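Local coordinates for protein DegT/DnrJ/EryC1/StrS aminotransferase (Brucella abortus 2308, PDB 4QGR) that binds pyridoxal 5'-phosphate and probably acts as a transaminase, transferring amino groups with the help of that cofactor, at residues G52-V57 with I259-M264; A84-S89 with A128-E133; R272-A277 with S355-P360. One frame throughout, in Å; residues are numbered along the deposited sequence.

Contact 1: residues G52-V57 with I259-M264; sequences GEYLGV and ILEDEM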
loop_
_atom_site.group_PDB
_atom_site.type_symbol
_atom_site.label_atom_id
_atom_site.label_comp_id
_atom_site.label_asym_id
_atom_site.label_seq_id
_atom_site.Cartn_x
_atom_site.Cartn_y
_atom_site.Cartn_z
ATOM N N GLY A 52 12.080 -13.878 10.778
ATOM C CA GLY A 52 12.692 -14.982 10.002
ATOM C C GLY A 52 13.129 -16.154 10.897
ATOM O O GLY A 52 12.850 -17.312 10.599
ATOM N N GLU A 53 13.789 -15.863 12.012
ATOM C CA GLU A 53 14.219 -16.939 12.922
ATOM C C GLU A 53 13.078 -17.622 13.598
ATOM O O GLU A 53 13.096 -18.819 13.761
ATOM C CB GLU A 53 15.208 -16.393 13.961
ATOM C CG GLU A 53 16.457 -15.952 13.225
ATOM C CD GLU A 53 17.743 -16.108 14.003
ATOM O OE1 GLU A 53 17.787 -16.932 14.962
ATOM O OE2 GLU A 53 18.692 -15.405 13.620
ATOM N N TYR A 54 12.046 -16.857 13.931
ATOM C CA TYR A 54 10.835 -17.397 14.534
ATOM C C TYR A 54 10.170 -18.407 13.587
ATOM O O TYR A 54 9.719 -19.488 14.007
ATOM C CB TYR A 54 9.835 -16.256 14.873
ATOM C CG TYR A 54 8.582 -16.758 15.529
ATOM C CD1 TYR A 54 8.609 -17.301 16.836
ATOM C CD2 TYR A 54 7.363 -16.734 14.872
ATOM C CE1 TYR A 54 7.445 -17.787 17.427
ATOM C CE2 TYR A 54 6.215 -17.198 15.469
ATOM C CZ TYR A 54 6.269 -17.745 16.730
ATOM O OH TYR A 54 5.123 -18.221 17.314
ATOM N N LEU A 55 10.105 -18.045 12.311
ATOM C CA LEU A 55 9.407 -18.876 11.348
ATOM C C LEU A 55 10.312 -19.935 10.702
ATOM O O LEU A 55 9.824 -20.774 9.949
ATOM C CB LEU A 55 8.841 -18.008 10.222
ATOM C CG LEU A 55 7.804 -16.972 10.589
ATOM C CD1 LEU A 55 7.398 -16.134 9.374
ATOM C CD2 LEU A 55 6.600 -17.613 11.239
ATOM N N GLY A 56 11.608 -19.837 10.941
ATOM C CA GLY A 56 12.593 -20.679 10.243
ATOM C C GLY A 56 12.702 -20.482 8.759
ATOM O O GLY A 56 12.903 -21.441 8.008
ATOM N N VAL A 57 12.586 -19.252 8.289
ATOM C CA VAL A 57 12.733 -18.988 6.854
ATOM C C VAL A 57 13.908 -18.043 6.695
ATOM O O VAL A 57 14.143 -17.183 7.563
ATOM C CB VAL A 57 11.472 -18.371 6.223
ATOM C CG1 VAL A 57 10.255 -19.252 6.461
ATOM C CG2 VAL A 57 11.226 -16.990 6.758
ATOM N N ILE A 259 6.078 -11.357 22.468
ATOM C CA ILE A 259 5.058 -12.056 23.241
ATOM C C ILE A 259 4.192 -13.022 22.454
ATOM O O ILE A 259 3.294 -13.683 23.028
ATOM C CB ILE A 259 4.121 -11.083 24.021
ATOM C CG1 ILE A 259 3.275 -10.225 23.089
ATOM C CG2 ILE A 259 4.911 -10.213 25.017
ATOM C CD1 ILE A 259 2.278 -9.368 23.817
ATOM N N LEU A 260 4.460 -13.152 21.154
ATOM C CA LEU A 260 3.624 -13.980 20.280
ATOM C C LEU A 260 3.624 -15.452 20.707
ATOM O O LEU A 260 2.568 -16.093 20.771
ATOM C CB LEU A 260 4.084 -13.844 18.815
ATOM C CG LEU A 260 3.334 -14.658 17.769
ATOM C CD1 LEU A 260 1.866 -14.262 17.733
ATOM C CD2 LEU A 260 3.967 -14.466 16.402
ATOM N N GLU A 261 4.783 -16.007 21.011
ATOM C CA GLU A 261 4.820 -17.425 21.360
ATOM C C GLU A 261 4.005 -17.734 22.602
ATOM O O GLU A 261 3.287 -18.697 22.609
ATOM C CB GLU A 261 6.262 -17.947 21.487
ATOM C CG GLU A 261 6.347 -19.431 21.780
ATOM C CD GLU A 261 5.926 -20.352 20.647
ATOM O OE1 GLU A 261 5.658 -19.894 19.524
ATOM O OE2 GLU A 261 5.824 -21.579 20.895
ATOM N N ASP A 262 4.075 -16.887 23.638
ATOM C CA ASP A 262 3.267 -17.121 24.848
ATOM C C ASP A 262 1.756 -16.973 24.518
ATOM O O ASP A 262 0.907 -17.750 24.977
ATOM C CB ASP A 262 3.692 -16.160 25.956
ATOM C CG ASP A 262 3.015 -16.439 27.235
ATOM O OD1 ASP A 262 3.418 -17.402 27.917
ATOM O OD2 ASP A 262 2.105 -15.686 27.610
ATOM N N GLU A 263 1.432 -15.963 23.706
ATOM C CA GLU A 263 0.071 -15.794 23.218
ATOM C C GLU A 263 -0.456 -17.005 22.432
ATOM O O GLU A 263 -1.643 -17.305 22.501
ATOM C CB GLU A 263 -0.020 -14.568 22.318
ATOM C CG GLU A 263 0.019 -13.264 23.093
ATOM C CD GLU A 263 -0.140 -12.041 22.222
ATOM O OE1 GLU A 263 0.096 -12.134 20.985
ATOM O OE2 GLU A 263 -0.547 -10.976 22.739
ATOM N N MET A 264 0.411 -17.631 21.630
ATOM C CA MET A 264 0.057 -18.898 20.935
ATOM C C MET A 264 -0.239 -20.040 21.910
ATOM O O MET A 264 -1.199 -20.812 21.713
ATOM C CB MET A 264 1.142 -19.300 19.931
ATOM C CG MET A 264 1.120 -18.394 18.710
ATOM S SD MET A 264 -0.382 -18.615 17.732
ATOM C CE MET A 264 -0.796 -16.961 17.224
#
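Tyr54 reaches from the last turn of helix 42-55 to the long helix 247-278 and donates a hydrogen bond from its phenol to Glu261: OH to OE1 is 2.8 Å, with the carboxylate oxygen met nearly along its own C-O axis. OE1 of Glu261 sits at the edge of the Tyr54 ring, close to its plane, while the carboxylate is turned 67° from that plane. Leu260 supplies the apolar half of the contact. Its CD2 methyl touches CE2 of Tyr54 at 3.7 Å, the two side chains crossing at about a right angle, and CG of Met264 comes within 4.2 Å of the Tyr54 OH. Tyrosine suits this place because its ring can rest against a leucine while its hydroxyl still finds an acceptor.

With CG anti to the backbone N (chi1 -179°), the Tyr54 ring is directed across toward helix 247-278, and the length of tyrosine bridges the 9.1 Å between the CA atoms of Tyr54 and Glu261. Glu261 bends at chi2 (69°), which brings its carboxylate round to the phenol.

Just past Tyr54 the helix ends in a Schellman motif: Val57 N bonds to Gly52 O at 3.0 Å and Gly56 takes the positive phi that glycine adopts easily. Further out, Arg292 forms a salt bridge with OE2 of Glu261 and also packs against Tyr54. The phenol on OE1 and the guanidinium on OE2 hold the two oxygens, which limits rotation of the group and probably keeps Glu261 ionised, a strong acceptor for the tyrosine.

Contact 2: residues A84-S89 with A128-E133; sequences AVFVPS and AATIKE
Thr130, on the last turn of helix 120-133, meets strand 83-88 through both branches of its side chain, one for each of two strand residues. Its hydroxyl faces Phe86: OG1 lies in the plane of the ring at the edge, 3.6 Å from CE2 and equally far from CZ, so the oxygen is set beside the two ring carbons and not over a face. Aromatic C-H groups carry a slight positive charge, and an oxygen at the rim suits them, though this is no hydrogen bond. The strong polar partner of the hydroxyl is Ala126 O, one turn back in the same helix, and that bond allows threonine to sit in a buried, largely apolar place.

Strand 83-88 belongs to the central, mainly parallel sheet of the large domain of fold type I pyridoxal phosphate enzymes, where it runs between strands 105-109 and 137-141. Helix 120-133 connects those two parallel neighbours, and is thus the helix of a beta-alpha-beta crossover that passes over strand 83-88. Ala84 and Phe86, two apart on the strand, point to this same face. Phe86 comes from the direction opposite to Thr130, and the larger residue bridges the wider gap. Leu123, Ala126 and Ile127 of the helix also touch the Phe86 side chain, extending the packing back along the helix from Thr130.

The methyl branch serves Ala84. CG2 of Thr130 approaches CB of Ala84 at 4.0 Å, and here the backbones come nearest, with 7.9 Å between the CA atoms of Ala84 and Thr130. Alanine suits so close an approach, since its single methyl fills little depth. The division of labour follows from chi1 of Thr130 (-56°), which places OG1 beside the backbone N and turns CG2 anti to it.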
loop_
_atom_site.group_PDB
_atom_site.type_symbol
_atom_site.label_atom_id
_atom_site.label_comp_id
_atom_site.label_asym_id
_atom_site.label_seq_id
_atom_site.Cartn_x
_atom_site.Cartn_y
_atom_site.Cartn_z
ATOM N N ALA A 84 -4.007 -18.945 -15.340
ATOM C CA ALA A 84 -4.945 -19.357 -14.303
ATOM C C ALA A 84 -4.248 -19.520 -12.948
ATOM O O ALA A 84 -3.143 -20.091 -12.861
ATOM C CB ALA A 84 -5.614 -20.649 -14.679
ATOM N N VAL A 85 -4.892 -19.030 -11.904
ATOM C CA VAL A 85 -4.393 -19.200 -10.506
ATOM C C VAL A 85 -5.532 -19.780 -9.665
ATOM O O VAL A 85 -6.679 -19.252 -9.652
ATOM C CB VAL A 85 -3.892 -17.880 -9.893
ATOM C CG1 VAL A 85 -3.443 -18.078 -8.452
ATOM C CG2 VAL A 85 -2.803 -17.218 -10.727
ATOM N N PHE A 86 -5.258 -20.892 -8.986
ATOM C CA PHE A 86 -6.281 -21.676 -8.260
ATOM C C PHE A 86 -6.335 -21.232 -6.817
ATOM O O PHE A 86 -5.294 -21.217 -6.151
ATOM C CB PHE A 86 -5.963 -23.195 -8.401
ATOM C CG PHE A 86 -5.942 -23.616 -9.829
ATOM C CD1 PHE A 86 -4.787 -23.412 -10.603
ATOM C CD2 PHE A 86 -7.109 -23.996 -10.463
ATOM C CE1 PHE A 86 -4.764 -23.690 -11.922
ATOM C CE2 PHE A 86 -7.094 -24.311 -11.805
ATOM C CZ PHE A 86 -5.941 -24.146 -12.550
ATOM N N VAL A 87 -7.524 -20.802 -6.382
ATOM C CA VAL A 87 -7.740 -20.162 -5.065
ATOM C C VAL A 87 -9.032 -20.665 -4.437
ATOM O O VAL A 87 -9.961 -21.125 -5.150
ATOM C CB VAL A 87 -7.755 -18.604 -5.184
ATOM C CG1 VAL A 87 -6.514 -18.141 -5.921
ATOM C CG2 VAL A 87 -8.976 -18.095 -5.941
ATOM N N PRO A 88 -9.117 -20.596 -3.089
ATOM C CA PRO A 88 -10.433 -20.845 -2.508
ATOM C C PRO A 88 -11.394 -19.694 -2.757
ATOM O O PRO A 88 -10.981 -18.571 -3.020
ATOM C CB PRO A 88 -10.138 -20.960 -1.002
ATOM C CG PRO A 88 -8.664 -20.881 -0.850
ATOM C CD PRO A 88 -8.128 -20.218 -2.064
ATOM N N SER A 89 -12.685 -20.015 -2.760
ATOM C CA SER A 89 -13.741 -19.006 -2.711
ATOM C C SER A 89 -14.069 -18.635 -1.251
ATOM O O SER A 89 -14.496 -17.503 -0.980
ATOM C CB SER A 89 -14.977 -19.568 -3.418
ATOM O OG SER A 89 -16.098 -18.726 -3.247
ATOM N N ALA A 128 -6.899 -29.993 -14.123
ATOM C CA ALA A 128 -7.141 -30.831 -15.293
ATOM C C ALA A 128 -8.182 -30.223 -16.244
ATOM O O ALA A 128 -7.995 -30.254 -17.472
ATOM C CB ALA A 128 -7.523 -32.265 -14.912
ATOM N N ALA A 129 -9.263 -29.695 -15.705
ATOM C CA ALA A 129 -10.288 -29.055 -16.541
ATOM C C ALA A 129 -9.750 -27.822 -17.266
ATOM O O ALA A 129 -10.048 -27.595 -18.448
ATOM C CB ALA A 129 -11.508 -28.695 -15.719
ATOM N N THR A 130 -8.919 -27.044 -16.578
ATOM C CA THR A 130 -8.343 -25.870 -17.182
ATOM C C THR A 130 -7.436 -26.288 -18.327
ATOM O O THR A 130 -7.459 -25.667 -19.400
ATOM C CB THR A 130 -7.566 -25.021 -16.150
ATOM O OG1 THR A 130 -8.439 -24.685 -15.077
ATOM C CG2 THR A 130 -7.041 -23.754 -16.795
ATOM N N ILE A 131 -6.681 -27.362 -18.140
ATOM C CA ILE A 131 -5.804 -27.820 -19.238
ATOM C C ILE A 131 -6.663 -28.284 -20.406
ATOM O O ILE A 131 -6.389 -27.922 -21.558
ATOM C CB ILE A 131 -4.825 -28.885 -18.772
ATOM C CG1 ILE A 131 -3.872 -28.240 -17.752
ATOM C CG2 ILE A 131 -4.052 -29.485 -19.950
ATOM C CD1 ILE A 131 -2.912 -29.191 -17.089
ATOM N N LYS A 132 -7.708 -29.052 -20.108
ATOM C CA LYS A 132 -8.595 -29.581 -21.152
ATOM C C LYS A 132 -9.292 -28.474 -21.956
ATOM O O LYS A 132 -9.438 -28.590 -23.180
ATOM C CB LYS A 132 -9.658 -30.503 -20.538
ATOM N N GLU A 133 -9.785 -27.442 -21.278
ATOM C CA GLU A 133 -10.384 -26.304 -21.958
ATOM C C GLU A 133 -9.348 -25.571 -22.871
ATOM O O GLU A 133 -9.682 -25.132 -23.953
ATOM C CB GLU A 133 -11.037 -25.346 -20.969
ATOM C CG GLU A 133 -11.708 -24.164 -21.668
ATOM C CD GLU A 133 -12.137 -23.047 -20.749
ATOM O OE1 GLU A 133 -11.933 -23.172 -19.538
ATOM O OE2 GLU A 133 -12.665 -22.033 -21.256
#

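Contact 3: residues R272-A277 with S355-P360; sequences RRYNEA and SLPMHP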
loop_
_atom_site.group_PDB
_atom_site.type_symbol
_atom_site.label_atom_id
_atom_site.label_comp_id
_atom_site.label_asym_id
_atom_site.label_seq_id
_atom_site.Cartn_x
_atom_site.Cartn_y
_atom_site.Cartn_z
ATOM N N ARG A 272 -8.837 -25.219 22.970
ATOM C CA ARG A 272 -9.080 -26.594 23.448
ATOM C C ARG A 272 -10.195 -26.613 24.477
ATOM O O ARG A 272 -11.023 -27.515 24.495
ATOM C CB ARG A 272 -7.786 -27.229 23.990
ATOM C CG ARG A 272 -6.821 -27.598 22.864
ATOM C CD ARG A 272 -5.514 -28.230 23.359
ATOM N NE ARG A 272 -4.582 -28.485 22.248
ATOM C CZ ARG A 272 -4.641 -29.539 21.419
ATOM N NH1 ARG A 272 -5.595 -30.459 21.535
ATOM N NH2 ARG A 272 -3.746 -29.671 20.441
ATOM N N ARG A 273 -10.227 -25.597 25.322
ATOM C CA ARG A 273 -11.290 -25.493 26.318
ATOM C C ARG A 273 -12.660 -25.281 25.645
ATOM O O ARG A 273 -13.650 -25.908 26.060
ATOM C CB ARG A 273 -10.976 -24.413 27.353
ATOM C CG ARG A 273 -11.851 -24.476 28.596
ATOM C CD ARG A 273 -11.195 -23.673 29.705
ATOM N NE ARG A 273 -11.954 -23.782 30.948
ATOM C CZ ARG A 273 -12.886 -22.933 31.373
ATOM N NH1 ARG A 273 -13.198 -21.837 30.691
ATOM N NH2 ARG A 273 -13.492 -23.164 32.538
ATOM N N TYR A 274 -12.747 -24.435 24.623
ATOM C CA TYR A 274 -14.007 -24.347 23.879
ATOM C C TYR A 274 -14.368 -25.695 23.253
ATOM O O TYR A 274 -15.531 -26.120 23.291
ATOM C CB TYR A 274 -13.897 -23.365 22.721
ATOM C CG TYR A 274 -14.182 -21.890 22.930
ATOM C CD1 TYR A 274 -15.331 -21.425 23.606
ATOM C CD2 TYR A 274 -13.345 -20.942 22.326
ATOM C CE1 TYR A 274 -15.598 -20.071 23.709
ATOM C CE2 TYR A 274 -13.597 -19.593 22.408
ATOM C CZ TYR A 274 -14.744 -19.154 23.093
ATOM O OH TYR A 274 -15.007 -17.814 23.138
ATOM N N ASN A 275 -13.391 -26.337 22.610
ATOM C CA ASN A 275 -13.696 -27.557 21.842
ATOM C C ASN A 275 -14.273 -28.640 22.764
ATOM O O ASN A 275 -15.309 -29.215 22.440
ATOM C CB ASN A 275 -12.473 -28.096 21.086
ATOM C CG ASN A 275 -12.130 -27.260 19.840
ATOM O OD1 ASN A 275 -12.897 -26.387 19.406
ATOM N ND2 ASN A 275 -10.997 -27.565 19.239
ATOM N N GLU A 276 -13.633 -28.853 23.916
ATOM C CA GLU A 276 -14.074 -29.893 24.853
ATOM C C GLU A 276 -15.441 -29.568 25.451
ATOM O O GLU A 276 -16.241 -30.456 25.674
ATOM C CB GLU A 276 -13.018 -30.138 25.948
ATOM C CG GLU A 276 -11.758 -30.788 25.374
ATOM C CD GLU A 276 -12.042 -32.112 24.638
ATOM O OE1 GLU A 276 -12.795 -32.968 25.181
ATOM O OE2 GLU A 276 -11.531 -32.306 23.502
ATOM N N ALA A 277 -15.742 -28.286 25.651
ATOM C CA ALA A 277 -16.986 -27.916 26.317
ATOM C C ALA A 277 -18.156 -27.854 25.346
ATOM O O ALA A 277 -19.314 -27.980 25.767
ATOM C CB ALA A 277 -16.819 -26.581 27.029
ATOM N N SER A 355 -18.030 -17.231 14.263
ATOM C CA SER A 355 -16.792 -17.088 15.002
ATOM C C SER A 355 -17.014 -16.430 16.370
ATOM O O SER A 355 -17.792 -15.498 16.498
ATOM C CB SER A 355 -15.743 -16.334 14.185
ATOM O OG SER A 355 -15.546 -16.985 12.926
ATOM N N LEU A 356 -16.392 -16.996 17.399
ATOM C CA LEU A 356 -16.600 -16.590 18.814
ATOM C C LEU A 356 -15.405 -15.754 19.293
ATOM O O LEU A 356 -14.331 -15.813 18.700
ATOM C CB LEU A 356 -16.689 -17.843 19.698
ATOM C CG LEU A 356 -17.704 -18.889 19.261
ATOM C CD1 LEU A 356 -17.737 -20.044 20.264
ATOM C CD2 LEU A 356 -19.086 -18.225 19.163
ATOM N N PRO A 357 -15.565 -14.989 20.379
ATOM C CA PRO A 357 -14.436 -14.266 20.910
ATOM C C PRO A 357 -13.212 -15.168 21.075
ATOM O O PRO A 357 -13.307 -16.273 21.575
ATOM C CB PRO A 357 -14.939 -13.766 22.260
ATOM C CG PRO A 357 -16.433 -13.602 22.040
ATOM C CD PRO A 357 -16.793 -14.775 21.178
ATOM N N MET A 358 -12.081 -14.718 20.583
ATOM C CA MET A 358 -10.891 -15.539 20.567
ATOM C C MET A 358 -9.693 -14.623 20.556
ATOM O O MET A 358 -9.491 -13.900 19.614
ATOM C CB MET A 358 -10.851 -16.416 19.341
ATOM C CG MET A 358 -9.503 -17.141 19.165
ATOM S SD MET A 358 -8.808 -18.057 20.590
ATOM C CE MET A 358 -10.011 -19.287 20.637
ATOM N N HIS A 359 -8.966 -14.604 21.667
ATOM C CA HIS A 359 -7.729 -13.837 21.798
ATOM C C HIS A 359 -7.016 -14.343 23.054
ATOM O O HIS A 359 -7.626 -15.062 23.862
ATOM C CB HIS A 359 -8.013 -12.328 21.859
ATOM C CG HIS A 359 -8.995 -11.914 22.903
ATOM N ND1 HIS A 359 -8.633 -11.650 24.203
ATOM C CD2 HIS A 359 -10.339 -11.775 22.861
ATOM C CE1 HIS A 359 -9.692 -11.287 24.890
ATOM N NE2 HIS A 359 -10.745 -11.359 24.106
ATOM N N PRO A 360 -5.746 -13.950 23.250
ATOM C CA PRO A 360 -5.000 -14.520 24.360
ATOM C C PRO A 360 -5.485 -14.136 25.745
ATOM O O PRO A 360 -5.092 -14.803 26.710
ATOM C CB PRO A 360 -3.552 -14.023 24.103
ATOM C CG PRO A 360 -3.521 -13.659 22.641
ATOM C CD PRO A 360 -4.888 -13.127 22.381
#
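In the C-terminal part of the fold, Tyr274 of helix 247-278 meets Leu356, Pro357 and Met358, on and just after strand 353-356. The phenol donates to the backbone of Pro357: Tyr274 OH to Pro357 O is 2.8 Å, with a C=O...donor angle of 142°, lying in the carbonyl plane on a lone pair. Proline has no N-H to offer, but its carbonyl remains a good acceptor, and the tyrosine is long enough to reach it from the helix.

Leu356 lies over one face of the ring. Its CD1 is 4.3 Å from the centroid of the Tyr274 ring and 20° off the normal, a CH-pi contact shifted toward the rim, while its CB packs near the hydroxyl. Met358 comes to the edge instead: bends at chi2 and chi3 fold the chain back until CE of Met358 lies 4.0 Å from CE2 of Tyr274. A flexible thioether suits such a turn.

Tyr298, on the neighbouring strand 298-301, stacks with the Tyr274 ring and also bonds through its hydroxyl to Asn275 OD1. Ile370 of helix 364-377 packs on Tyr274 as well. The arrangement is that of a helix packed against a small antiparallel sheet through a buried tyrosine and the apolar residues round it, as in the C-terminal small domain of fold type I aminotransferases.

Overall arrangement
From the N terminus, helix 42-55 supplies the first half of contact 1, whose partner lies 202 residues on in helix 247-278. Inside that long loop falls contact 2, whose segments are 39 residues apart at their closest ends and tie strand 83-88 of the central sheet to helix 120-133; its centre is 34 Å from that of contact 1, on the opposite side of the chain's centre. Contact 3 follows in series, joining a later part of helix 247-278 to the region of strand 353-356. Contacts 1 and 3 therefore share one helix, and they touch directly where Glu263 CG packs 3.6 Å from Pro360 CG. Helix 247-278 thus links helix 42-55, early in the chain, with the C-terminal region.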